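Local coordinates for protein glycosyltransferase Gtf1 (Streptococcus pneumoniae, PDB 4PQG) that belongs to the GT-B class of glycosyltransferases, holds uridine-5'-diphosphate in a pocket and carries an added antiparallel beta-sheet domain, at residues A[72-77]-A[193-198]; A[101-104]-A[109-112]; A[251-256]-A[291-296]; A[402-407]-A[476-481]. One frame throughout, in Å; residues are numbered along the deposited sequence.

The four contacts sample three parts of a GT-B glycosyltransferase. Interactions 1 and 2 both reach the ten-stranded antiparallel sheet, at different ends: interaction 2 is the backbone-bonded hairpin at its outermost strand, far from the chain's centre, while interaction 1 sets aromatic rings of the first parallel-sheet domain against rings at the end of strand 191-196. Interaction 3 lies in that same first domain, beside NAG, and sets a histidine against a helix. Interaction 4 belongs to the second parallel sheet, where a leucine meets a carboxylate and a valine. Only interaction 2 has hydrogen bonds across its segments, and three of its touching residues are exposed; the other contacts mix buried and partly exposed residues.

Interaction 1 (A[72-77]-A[193-198]); sequences WLYNHF and EVYHFK
The backbones keep well apart, the CA atoms of Phe77 and Phe197 lying 9.7 Å from each other, so aromatic side chains alone bridge the gap. This is a junction between two domains: the weakly bonded turn of helix 73-76, right after strand 70-72 of the first parallel sheet, faces the end of strand 191-196 in the extended antiparallel sheet. Phe77 and Phe197 form a T-shaped pair, centroids 5.2 Å apart and planes at 70°, with Phe197 supplying the edge and Phe77 the face. Phe197 CZ sits 3.8 Å above the Phe77 plane, toward the CG side of the ring. CG anti to the carbonyl carbon (chi1 -58°) carries the Phe77 ring toward Phe197, and chi2 of -87° turns a face to it. Tyr74 and Tyr195 meet edge to edge, with 4.2 Å between Tyr74 CE1 and Tyr195 CE1. Their hydroxyls converge on one acceptor, Glu192 OE1, just ahead of the strand segment, and Tyr74 OH is also bonded to Lys205 NZ. Helix 205-215 packs against both pairs, Phe208 stacking on Tyr195 and Phe212 touching Phe77. Phe197 CE1 also comes within 3.8 Å of Phe77 CB, which lies in the plane of the Phe197 ring.

Interaction 2 (A[101-104]-A[109-112]); sequences SHRE and VLRV
A beta hairpin opens the extended antiparallel sheet: strand 101-104 is part of its outermost strand, and Glu104 and Arg111 form a hydrogen-bonded pair within it. Glu104 N gives a 2.8 Å bond to Arg111 O, and the return bond, Arg111 N to Glu104 O, is just as short at 2.8 Å. Next along the ladder, Arg103 and Val112 make a non-hydrogen-bonded pair, where Arg103 CA brings a CA-H...O contact to Arg111 O at 3.2 Å. Beyond it the register is shifted by a classic beta bulge, Ser101 and His102 both facing Phe113. Arg103 and Val112 lie side by side on the face that helix 89-93 covers through Val89 and Leu93. The arginine chain is extended from CG to NE, which carries the guanidinium past the valine, one flat face over Val112 CG2; its NE forms a salt bridge with Glu100. On the other face, the opposite charges of Glu104 and Arg111 lie near enough for a probable weak attraction, and Arg111 NE has a weak hydrogen bond to Thr122 OG1. Back on the Arg103 face, Leu110 CD2 approaches the guanidinium at Arg103 NH1, 4.0 Å away.

Interaction 3 (A[251-256]-A[291-296]); sequences AEHYSE and NEVLQE. With NAG (2-acetamido-2-deoxy-beta-D-glucopyranose), chain D.
His253 leaves the loop after strand 244-248 and reaches for Val293 and Leu294 on helix 288-301, both elements of the Rossmann-like first domain of this GT-B fold. From CB the ring is thrown toward the helix, with CG lodged between the backbone N and the carbonyl carbon (chi1 61°). Moving outward along one branch, His253 CD2 touches the methyl Leu294 CD1 at 3.6 Å. On the other branch, ND1 is hydrogen-bonded to Gln290 NE2, an amide that also binds Ala251 O and so ties the ring to its own loop. CE1 comes next, meeting Val293 CG1 at 3.7 Å, and this methyl lies at the ring edge, in its plane. At the tip, NE2 touches both methyls, 3.7 Å from Leu294 CD1 and 3.8 Å from Val293 CG1, and is hydrogen-bonded to Gln297 OE1 one turn further along the helix. Two glutamines from the same helix therefore fix the rotation of the imidazole, and both ring nitrogens are satisfied despite the apolar neighbours. Tyr254 lies over one face, its CD2 3.6 Å above the imidazole plane and offset toward the rim, while Tyr254 CE2 reaches Val293 CG1 (4.3 Å). The loop backbone is braced by Glu252 OE2, whose anti lone pair receives His253 N; the same oxygen is bonded to Tyr435 OH, a residue that also packs on Val293. The side chain of His253 is about 14 Å from UDP. Next to His250, whose ND1 is hydrogen-bonded to NAG, Ala251 CB lies 3.4 Å from the acetamido oxygen O7.

Interaction 4 (A[402-407]-A[476-481]); sequences YEVYLT and NRLEAM
The carboxylate of Glu403, in the second Rossmann-like domain of the GT-B fold, takes a methyl over one face: Leu478 CD2 stands almost directly above the carbon, 3.5 Å from Glu403 CD. The same methyl is 3.5 Å from Glu403 OE2 and 3.8 Å from Glu403 OE1, as expected for an approach from above the plane. OE1 is held by Phe329 N and Tyr473 OH, two bonds that settle how the flat group is turned toward the leucine. A second flat group, the peptide carbonyl of Glu403, meets the other branch, its O lying 3.6 Å from Leu478 CD1. Here strand 404-406 runs between strands 330-334 and 428-431 of a parallel sheet, and helix 478-489 packs beside it. The glutamate chain is extended beyond CG (chi2 -174°) and crosses Leu478 at about a right angle. In Leu478, chi1 of 178° points CG at the strand, and chi2 of 66° puts CD2 on the carboxylate and CD1 at Glu403 O and Val404. Leu472 of helix 458-474 touches both Val404 and Leu478, and Pro427 adds to the apolar surroundings of Leu478. That preceding helix closes in a Schellman motif, with Asn476 as the C-prime residue at positive phi and Arg477 N bonded to Leu472 O. The chain then enters the next helix, Met481 N bonding to Arg477 O at 2.9 Å. On the strand side, Val404 CG2 meets Leu478 CD1 at 4.0 Å.

Interaction 1 (A[72-77]-A[193-198])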
# COMPACT_ATOMS: atom_id res chain seq x y z
N TRP A 72 9.71 11.78 2.77
CA TRP A 72 10.30 10.62 3.41
C TRP A 72 10.96 11.11 4.65
O TRP A 72 11.78 12.04 4.60
CB TRP A 72 11.28 9.90 2.48
CG TRP A 72 11.95 8.68 3.11
CD1 TRP A 72 11.38 7.76 4.00
CD2 TRP A 72 13.33 8.22 2.93
NE1 TRP A 72 12.30 6.80 4.37
CE2 TRP A 72 13.48 7.02 3.75
CE3 TRP A 72 14.41 8.68 2.20
CZ2 TRP A 72 14.67 6.32 3.81
CZ3 TRP A 72 15.61 7.96 2.26
CH2 TRP A 72 15.74 6.82 3.07
N LEU A 73 10.56 10.55 5.79
CA LEU A 73 11.07 10.99 7.10
C LEU A 73 12.59 11.26 7.12
O LEU A 73 13.05 12.32 7.58
CB LEU A 73 10.67 9.97 8.18
CG LEU A 73 11.34 10.06 9.57
CD1 LEU A 73 10.92 11.33 10.32
CD2 LEU A 73 11.03 8.82 10.41
N TYR A 74 13.38 10.30 6.64
CA TYR A 74 14.84 10.35 6.81
C TYR A 74 15.52 11.38 5.89
O TYR A 74 16.56 11.94 6.21
CB TYR A 74 15.44 8.94 6.65
CG TYR A 74 14.95 8.00 7.74
CD1 TYR A 74 15.63 7.90 8.95
CD2 TYR A 74 13.79 7.23 7.56
CE1 TYR A 74 15.19 7.06 9.96
CE2 TYR A 74 13.33 6.38 8.55
CZ TYR A 74 14.03 6.31 9.75
OH TYR A 74 13.60 5.52 10.77
N ASN A 75 14.90 11.63 4.75
CA ASN A 75 15.36 12.61 3.75
C ASN A 75 15.02 14.06 4.13
O ASN A 75 15.70 15.01 3.70
CB ASN A 75 14.69 12.26 2.40
CG ASN A 75 14.87 13.33 1.35
OD1 ASN A 75 13.94 14.07 1.04
ND2 ASN A 75 16.10 13.46 0.84
N HIS A 76 13.96 14.22 4.93
CA HIS A 76 13.33 15.51 5.22
C HIS A 76 14.24 16.50 5.89
O HIS A 76 14.15 17.70 5.63
CB HIS A 76 12.08 15.32 6.08
CG HIS A 76 11.40 16.61 6.48
ND1 HIS A 76 10.70 17.36 5.61
CD2 HIS A 76 11.33 17.27 7.71
CE1 HIS A 76 10.21 18.45 6.24
NE2 HIS A 76 10.59 18.38 7.53
N PHE A 77 15.12 15.98 6.74
CA PHE A 77 16.09 16.80 7.44
C PHE A 77 17.27 17.24 6.57
O PHE A 77 18.16 17.93 7.04
CB PHE A 77 16.61 16.06 8.67
CG PHE A 77 15.54 15.64 9.65
CD1 PHE A 77 15.14 16.51 10.65
CD2 PHE A 77 14.97 14.37 9.59
CE1 PHE A 77 14.16 16.14 11.58
CE2 PHE A 77 14.00 13.99 10.51
CZ PHE A 77 13.59 14.87 11.51
N GLU A 193 19.05 3.69 17.49
CA GLU A 193 19.11 4.06 18.90
C GLU A 193 19.37 5.55 19.12
O GLU A 193 18.74 6.17 19.96
CB GLU A 193 20.15 3.20 19.63
CG GLU A 193 19.68 1.77 19.86
CD GLU A 193 20.50 1.01 20.89
OE1 GLU A 193 21.63 1.43 21.24
OE2 GLU A 193 20.00 -0.04 21.36
N VAL A 194 20.29 6.11 18.35
CA VAL A 194 20.72 7.49 18.55
C VAL A 194 20.79 8.18 17.20
O VAL A 194 21.35 7.61 16.24
CB VAL A 194 22.11 7.50 19.24
CG1 VAL A 194 22.71 8.88 19.27
CG2 VAL A 194 22.04 6.91 20.65
N TYR A 195 20.24 9.38 17.11
CA TYR A 195 20.31 10.19 15.89
C TYR A 195 21.11 11.42 16.21
O TYR A 195 20.64 12.32 16.92
CB TYR A 195 18.92 10.62 15.42
CG TYR A 195 17.93 9.50 15.25
CD1 TYR A 195 17.57 9.06 13.97
CD2 TYR A 195 17.33 8.88 16.36
CE1 TYR A 195 16.66 8.03 13.79
CE2 TYR A 195 16.41 7.84 16.19
CZ TYR A 195 16.08 7.43 14.90
OH TYR A 195 15.17 6.43 14.69
N HIS A 196 22.33 11.46 15.69
CA HIS A 196 23.27 12.49 16.10
C HIS A 196 23.27 13.57 15.07
O HIS A 196 23.74 13.36 13.94
CB HIS A 196 24.68 11.91 16.30
CG HIS A 196 25.61 12.83 17.08
ND1 HIS A 196 25.81 14.12 16.74
CD2 HIS A 196 26.40 12.60 18.21
CE1 HIS A 196 26.66 14.69 17.61
NE2 HIS A 196 27.03 13.75 18.50
N PHE A 197 22.72 14.72 15.43
CA PHE A 197 22.63 15.85 14.49
C PHE A 197 23.79 16.85 14.55
O PHE A 197 23.67 17.96 14.05
CB PHE A 197 21.29 16.57 14.60
CG PHE A 197 20.19 15.93 13.81
CD1 PHE A 197 19.72 16.53 12.64
CD2 PHE A 197 19.63 14.72 14.21
CE1 PHE A 197 18.70 15.94 11.90
CE2 PHE A 197 18.61 14.12 13.47
CZ PHE A 197 18.15 14.74 12.32
N LYS A 198 24.91 16.43 15.15
CA LYS A 198 26.16 17.20 15.21
C LYS A 198 26.12 18.22 16.34
O LYS A 198 26.99 18.22 17.21
CB LYS A 198 26.59 17.84 13.86
CG LYS A 198 26.48 16.96 12.59
CD LYS A 198 27.29 15.69 12.67
CE LYS A 198 27.43 15.01 11.31
NZ LYS A 198 28.51 13.99 11.37

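Interaction 2 (A[101-104]-A[109-112])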
# COMPACT_ATOMS: atom_id res chain seq x y z
N SER A 101 40.03 -3.38 -12.78
CA SER A 101 40.62 -4.43 -13.61
C SER A 101 39.62 -5.05 -14.58
O SER A 101 39.91 -5.22 -15.77
CB SER A 101 41.29 -5.50 -12.76
OG SER A 101 40.33 -6.19 -11.98
N HIS A 102 38.43 -5.39 -14.08
CA HIS A 102 37.40 -6.03 -14.89
C HIS A 102 36.09 -6.07 -14.16
O HIS A 102 36.03 -5.74 -12.97
CB HIS A 102 37.82 -7.45 -15.26
CG HIS A 102 37.94 -8.38 -14.07
ND1 HIS A 102 38.89 -8.22 -13.12
CD2 HIS A 102 37.19 -9.49 -13.70
CE1 HIS A 102 38.76 -9.19 -12.19
NE2 HIS A 102 37.72 -9.97 -12.55
N ARG A 103 35.04 -6.48 -14.86
CA ARG A 103 33.70 -6.55 -14.29
C ARG A 103 33.07 -7.93 -14.39
O ARG A 103 33.60 -8.82 -15.07
CB ARG A 103 32.79 -5.54 -14.98
CG ARG A 103 33.43 -4.18 -15.16
CD ARG A 103 32.49 -3.19 -15.79
NE ARG A 103 32.96 -1.84 -15.49
CZ ARG A 103 32.28 -0.73 -15.73
NH1 ARG A 103 31.08 -0.79 -16.29
NH2 ARG A 103 32.81 0.44 -15.41
N GLU A 104 31.96 -8.11 -13.68
CA GLU A 104 31.05 -9.23 -13.90
C GLU A 104 29.64 -8.68 -13.80
O GLU A 104 29.32 -7.94 -12.87
CB GLU A 104 31.25 -10.32 -12.86
CG GLU A 104 32.37 -11.29 -13.15
CD GLU A 104 32.84 -12.03 -11.92
OE1 GLU A 104 34.02 -12.44 -11.89
OE2 GLU A 104 32.03 -12.20 -10.96
N VAL A 109 22.93 -6.90 -11.14
CA VAL A 109 24.07 -6.93 -10.24
C VAL A 109 25.39 -6.81 -11.03
O VAL A 109 25.76 -7.72 -11.77
CB VAL A 109 24.05 -8.18 -9.36
CG1 VAL A 109 25.18 -8.16 -8.35
CG2 VAL A 109 22.69 -8.30 -8.65
N LEU A 110 26.05 -5.65 -10.90
CA LEU A 110 27.33 -5.41 -11.57
C LEU A 110 28.46 -5.33 -10.56
O LEU A 110 28.52 -4.42 -9.73
CB LEU A 110 27.26 -4.13 -12.42
CG LEU A 110 28.46 -3.78 -13.32
CD1 LEU A 110 28.53 -4.69 -14.55
CD2 LEU A 110 28.41 -2.32 -13.76
N ARG A 111 29.37 -6.29 -10.63
CA ARG A 111 30.51 -6.30 -9.74
C ARG A 111 31.74 -5.81 -10.48
O ARG A 111 32.10 -6.33 -11.54
CB ARG A 111 30.72 -7.68 -9.14
CG ARG A 111 31.75 -7.68 -8.03
CD ARG A 111 31.59 -8.88 -7.12
NE ARG A 111 30.33 -8.83 -6.38
CZ ARG A 111 29.95 -9.75 -5.50
NH1 ARG A 111 30.72 -10.81 -5.27
NH2 ARG A 111 28.79 -9.62 -4.87
N VAL A 112 32.38 -4.79 -9.91
CA VAL A 112 33.55 -4.15 -10.48
C VAL A 112 34.76 -4.52 -9.63
O VAL A 112 34.81 -4.26 -8.41
CB VAL A 112 33.35 -2.62 -10.58
CG1 VAL A 112 34.61 -1.91 -11.05
CG2 VAL A 112 32.18 -2.32 -11.51

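Interaction 3 (A[251-256]-A[291-296])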
# COMPACT_ATOMS: atom_id res chain seq x y z
N ALA A 251 -9.50 -0.96 7.41
CA ALA A 251 -10.06 -2.31 7.36
C ALA A 251 -11.16 -2.42 8.43
O ALA A 251 -11.51 -1.41 9.07
CB ALA A 251 -8.94 -3.32 7.62
N GLU A 252 -11.71 -3.63 8.61
CA GLU A 252 -12.58 -3.92 9.76
C GLU A 252 -11.83 -3.55 11.04
O GLU A 252 -10.63 -3.78 11.13
CB GLU A 252 -12.94 -5.41 9.75
CG GLU A 252 -13.91 -5.86 10.83
CD GLU A 252 -15.25 -5.15 10.73
OE1 GLU A 252 -16.21 -5.74 10.20
OE2 GLU A 252 -15.35 -3.97 11.16
N HIS A 253 -12.51 -2.99 12.04
CA HIS A 253 -11.81 -2.25 13.10
C HIS A 253 -11.92 -2.86 14.47
O HIS A 253 -11.45 -2.27 15.45
CB HIS A 253 -12.35 -0.82 13.14
CG HIS A 253 -13.82 -0.79 13.45
ND1 HIS A 253 -14.76 -0.85 12.48
CD2 HIS A 253 -14.49 -0.84 14.66
CE1 HIS A 253 -15.98 -0.90 13.05
NE2 HIS A 253 -15.81 -0.89 14.39
N TYR A 254 -12.54 -4.03 14.55
CA TYR A 254 -12.68 -4.75 15.81
C TYR A 254 -12.80 -6.25 15.51
O TYR A 254 -13.05 -6.63 14.36
CB TYR A 254 -13.91 -4.24 16.57
CG TYR A 254 -15.21 -4.84 16.07
CD1 TYR A 254 -15.90 -5.79 16.84
CD2 TYR A 254 -15.72 -4.50 14.82
CE1 TYR A 254 -17.08 -6.36 16.38
CE2 TYR A 254 -16.90 -5.08 14.34
CZ TYR A 254 -17.56 -6.00 15.13
OH TYR A 254 -18.73 -6.58 14.69
N SER A 255 -12.61 -7.09 16.52
CA SER A 255 -12.74 -8.53 16.35
C SER A 255 -14.07 -9.01 16.89
O SER A 255 -14.33 -8.99 18.12
CB SER A 255 -11.58 -9.29 16.99
OG SER A 255 -10.36 -8.89 16.39
N GLU A 256 -14.92 -9.43 15.96
CA GLU A 256 -16.24 -9.90 16.30
C GLU A 256 -16.19 -11.11 17.22
O GLU A 256 -16.92 -11.16 18.21
CB GLU A 256 -17.02 -10.23 15.03
CG GLU A 256 -18.51 -10.28 15.28
CD GLU A 256 -19.32 -10.56 14.02
OE1 GLU A 256 -18.73 -10.88 12.96
OE2 GLU A 256 -20.56 -10.44 14.11
N ASN A 291 -19.48 3.29 9.57
CA ASN A 291 -19.72 4.51 10.32
C ASN A 291 -20.64 4.24 11.50
O ASN A 291 -20.28 4.51 12.65
CB ASN A 291 -20.26 5.61 9.39
CG ASN A 291 -20.28 6.99 10.04
OD1 ASN A 291 -20.58 7.12 11.23
ND2 ASN A 291 -19.97 8.01 9.27
N GLU A 292 -21.81 3.65 11.23
CA GLU A 292 -22.81 3.37 12.26
C GLU A 292 -22.32 2.36 13.30
O GLU A 292 -22.53 2.54 14.51
CB GLU A 292 -24.10 2.86 11.62
CG GLU A 292 -24.71 3.84 10.62
CD GLU A 292 -25.75 3.18 9.72
OE1 GLU A 292 -26.44 2.25 10.19
OE2 GLU A 292 -25.87 3.61 8.54
N VAL A 293 -21.66 1.30 12.83
CA VAL A 293 -21.08 0.29 13.72
C VAL A 293 -20.11 0.94 14.71
O VAL A 293 -20.23 0.77 15.92
CB VAL A 293 -20.36 -0.83 12.92
CG1 VAL A 293 -19.47 -1.66 13.83
CG2 VAL A 293 -21.39 -1.71 12.22
N LEU A 294 -19.17 1.71 14.18
CA LEU A 294 -18.16 2.34 15.02
C LEU A 294 -18.79 3.34 15.99
O LEU A 294 -18.45 3.35 17.18
CB LEU A 294 -17.09 3.03 14.15
CG LEU A 294 -15.84 3.60 14.84
CD1 LEU A 294 -15.12 2.56 15.68
CD2 LEU A 294 -14.91 4.22 13.80
N GLN A 295 -19.72 4.16 15.49
CA GLN A 295 -20.39 5.13 16.37
C GLN A 295 -21.02 4.43 17.58
O GLN A 295 -20.77 4.81 18.73
CB GLN A 295 -21.42 5.98 15.61
CG GLN A 295 -21.79 7.25 16.37
CD GLN A 295 -20.69 8.30 16.30
OE1 GLN A 295 -20.42 8.83 15.24
NE2 GLN A 295 -20.05 8.60 17.44
N GLU A 296 -21.81 3.39 17.31
CA GLU A 296 -22.42 2.57 18.35
C GLU A 296 -21.39 2.03 19.34
O GLU A 296 -21.63 2.02 20.55
CB GLU A 296 -23.22 1.40 17.75
CG GLU A 296 -24.44 1.82 16.93
CD GLU A 296 -25.10 0.67 16.17
OE1 GLU A 296 -24.52 -0.44 16.10
OE2 GLU A 296 -26.22 0.88 15.64
C1 NAG D . -7.65 -2.10 3.16
C2 NAG D . -8.91 -2.92 3.38
C3 NAG D . -9.62 -2.57 2.06
C4 NAG D . -9.68 -1.06 1.81
C5 NAG D . -8.28 -0.41 2.01
C6 NAG D . -8.21 1.08 1.71
C7 NAG D . -9.35 -5.19 4.14
C8 NAG D . -8.92 -6.63 4.02
N2 NAG D . -8.65 -4.34 3.41
O1 NAG D . -6.39 -2.59 3.52
O3 NAG D . -10.91 -3.17 1.98
O4 NAG D . -10.11 -0.85 0.49
O5 NAG D . -7.89 -0.72 3.35
O6 NAG D . -8.98 1.73 2.70
O7 NAG D . -10.28 -4.87 4.90

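Interaction 4 (A[402-407]-A[476-481])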
# COMPACT_ATOMS: atom_id res chain seq x y z
N TYR A 402 -12.15 -8.61 -19.19
CA TYR A 402 -12.70 -9.81 -18.57
C TYR A 402 -14.22 -9.75 -18.44
O TYR A 402 -14.83 -8.70 -18.65
CB TYR A 402 -12.05 -10.04 -17.19
CG TYR A 402 -10.56 -10.34 -17.25
CD1 TYR A 402 -10.10 -11.65 -17.22
CD2 TYR A 402 -9.62 -9.30 -17.33
CE1 TYR A 402 -8.75 -11.93 -17.27
CE2 TYR A 402 -8.26 -9.58 -17.37
CZ TYR A 402 -7.83 -10.89 -17.35
OH TYR A 402 -6.50 -11.19 -17.39
N GLU A 403 -14.84 -10.87 -18.08
CA GLU A 403 -16.27 -10.89 -17.94
C GLU A 403 -16.77 -10.73 -16.52
O GLU A 403 -17.69 -9.93 -16.28
CB GLU A 403 -16.87 -12.12 -18.62
CG GLU A 403 -16.81 -12.02 -20.14
CD GLU A 403 -17.51 -13.16 -20.85
OE1 GLU A 403 -17.63 -14.26 -20.26
OE2 GLU A 403 -17.94 -12.95 -22.01
N VAL A 404 -16.18 -11.47 -15.58
CA VAL A 404 -16.67 -11.52 -14.21
C VAL A 404 -15.51 -11.45 -13.21
O VAL A 404 -14.45 -12.04 -13.45
CB VAL A 404 -17.49 -12.81 -13.94
CG1 VAL A 404 -17.95 -12.89 -12.48
CG2 VAL A 404 -18.70 -12.90 -14.88
N TYR A 405 -15.73 -10.76 -12.09
CA TYR A 405 -14.75 -10.66 -11.01
C TYR A 405 -15.17 -11.57 -9.86
O TYR A 405 -16.34 -11.56 -9.48
CB TYR A 405 -14.65 -9.20 -10.51
CG TYR A 405 -13.55 -9.00 -9.48
CD1 TYR A 405 -12.29 -8.52 -9.86
CD2 TYR A 405 -13.76 -9.29 -8.13
CE1 TYR A 405 -11.28 -8.35 -8.91
CE2 TYR A 405 -12.75 -9.14 -7.18
CZ TYR A 405 -11.52 -8.67 -7.58
OH TYR A 405 -10.51 -8.51 -6.65
N LEU A 406 -14.20 -12.30 -9.30
CA LEU A 406 -14.38 -13.17 -8.12
C LEU A 406 -13.59 -12.72 -6.87
O LEU A 406 -12.44 -12.35 -6.97
CB LEU A 406 -13.93 -14.59 -8.45
CG LEU A 406 -14.51 -15.32 -9.67
CD1 LEU A 406 -13.91 -16.72 -9.74
CD2 LEU A 406 -16.03 -15.38 -9.56
N THR A 407 -14.21 -12.83 -5.70
CA THR A 407 -13.57 -12.54 -4.42
C THR A 407 -14.10 -13.55 -3.43
O THR A 407 -15.31 -13.85 -3.41
CB THR A 407 -13.88 -11.09 -3.91
OG1 THR A 407 -13.59 -11.01 -2.50
CG2 THR A 407 -15.36 -10.73 -4.12
N ASN A 476 -27.74 -16.97 -18.44
CA ASN A 476 -27.50 -15.84 -19.33
C ASN A 476 -27.57 -14.48 -18.66
O ASN A 476 -28.19 -13.55 -19.19
CB ASN A 476 -28.48 -15.87 -20.51
CG ASN A 476 -27.83 -16.24 -21.80
OD1 ASN A 476 -27.62 -17.43 -22.09
ND2 ASN A 476 -27.49 -15.23 -22.61
N ARG A 477 -26.96 -14.35 -17.48
CA ARG A 477 -27.13 -13.14 -16.67
C ARG A 477 -26.09 -12.04 -16.96
O ARG A 477 -26.23 -10.93 -16.46
CB ARG A 477 -27.17 -13.49 -15.17
CG ARG A 477 -28.19 -14.57 -14.78
CD ARG A 477 -29.60 -14.03 -14.62
NE ARG A 477 -29.68 -13.02 -13.57
CZ ARG A 477 -29.95 -11.74 -13.78
NH1 ARG A 477 -30.22 -11.29 -15.00
NH2 ARG A 477 -29.98 -10.89 -12.76
N LEU A 478 -25.09 -12.35 -17.78
CA LEU A 478 -23.91 -11.49 -17.93
C LEU A 478 -24.20 -10.05 -18.42
O LEU A 478 -23.72 -9.09 -17.82
CB LEU A 478 -22.83 -12.16 -18.79
CG LEU A 478 -21.56 -11.34 -19.06
CD1 LEU A 478 -20.75 -11.09 -17.78
CD2 LEU A 478 -20.70 -12.01 -20.12
N GLU A 479 -24.98 -9.91 -19.50
CA GLU A 479 -25.34 -8.58 -20.00
C GLU A 479 -26.04 -7.72 -18.95
O GLU A 479 -25.62 -6.59 -18.69
CB GLU A 479 -26.22 -8.68 -21.25
CG GLU A 479 -25.47 -8.95 -22.53
CD GLU A 479 -26.26 -8.56 -23.78
OE1 GLU A 479 -27.46 -8.21 -23.65
OE2 GLU A 479 -25.69 -8.61 -24.89
N ALA A 480 -27.10 -8.26 -18.35
CA ALA A 480 -27.86 -7.52 -17.34
C ALA A 480 -27.00 -7.15 -16.11
O ALA A 480 -27.11 -6.05 -15.56
CB ALA A 480 -29.08 -8.33 -16.91
N MET A 481 -26.17 -8.09 -15.67
CA MET A 481 -25.31 -7.88 -14.49
C MET A 481 -24.22 -6.83 -14.71
O MET A 481 -24.02 -5.94 -13.88
CB MET A 481 -24.70 -9.20 -14.04
CG MET A 481 -25.66 -10.06 -13.25
SD MET A 481 -24.91 -11.62 -12.80
CE MET A 481 -26.18 -12.27 -11.71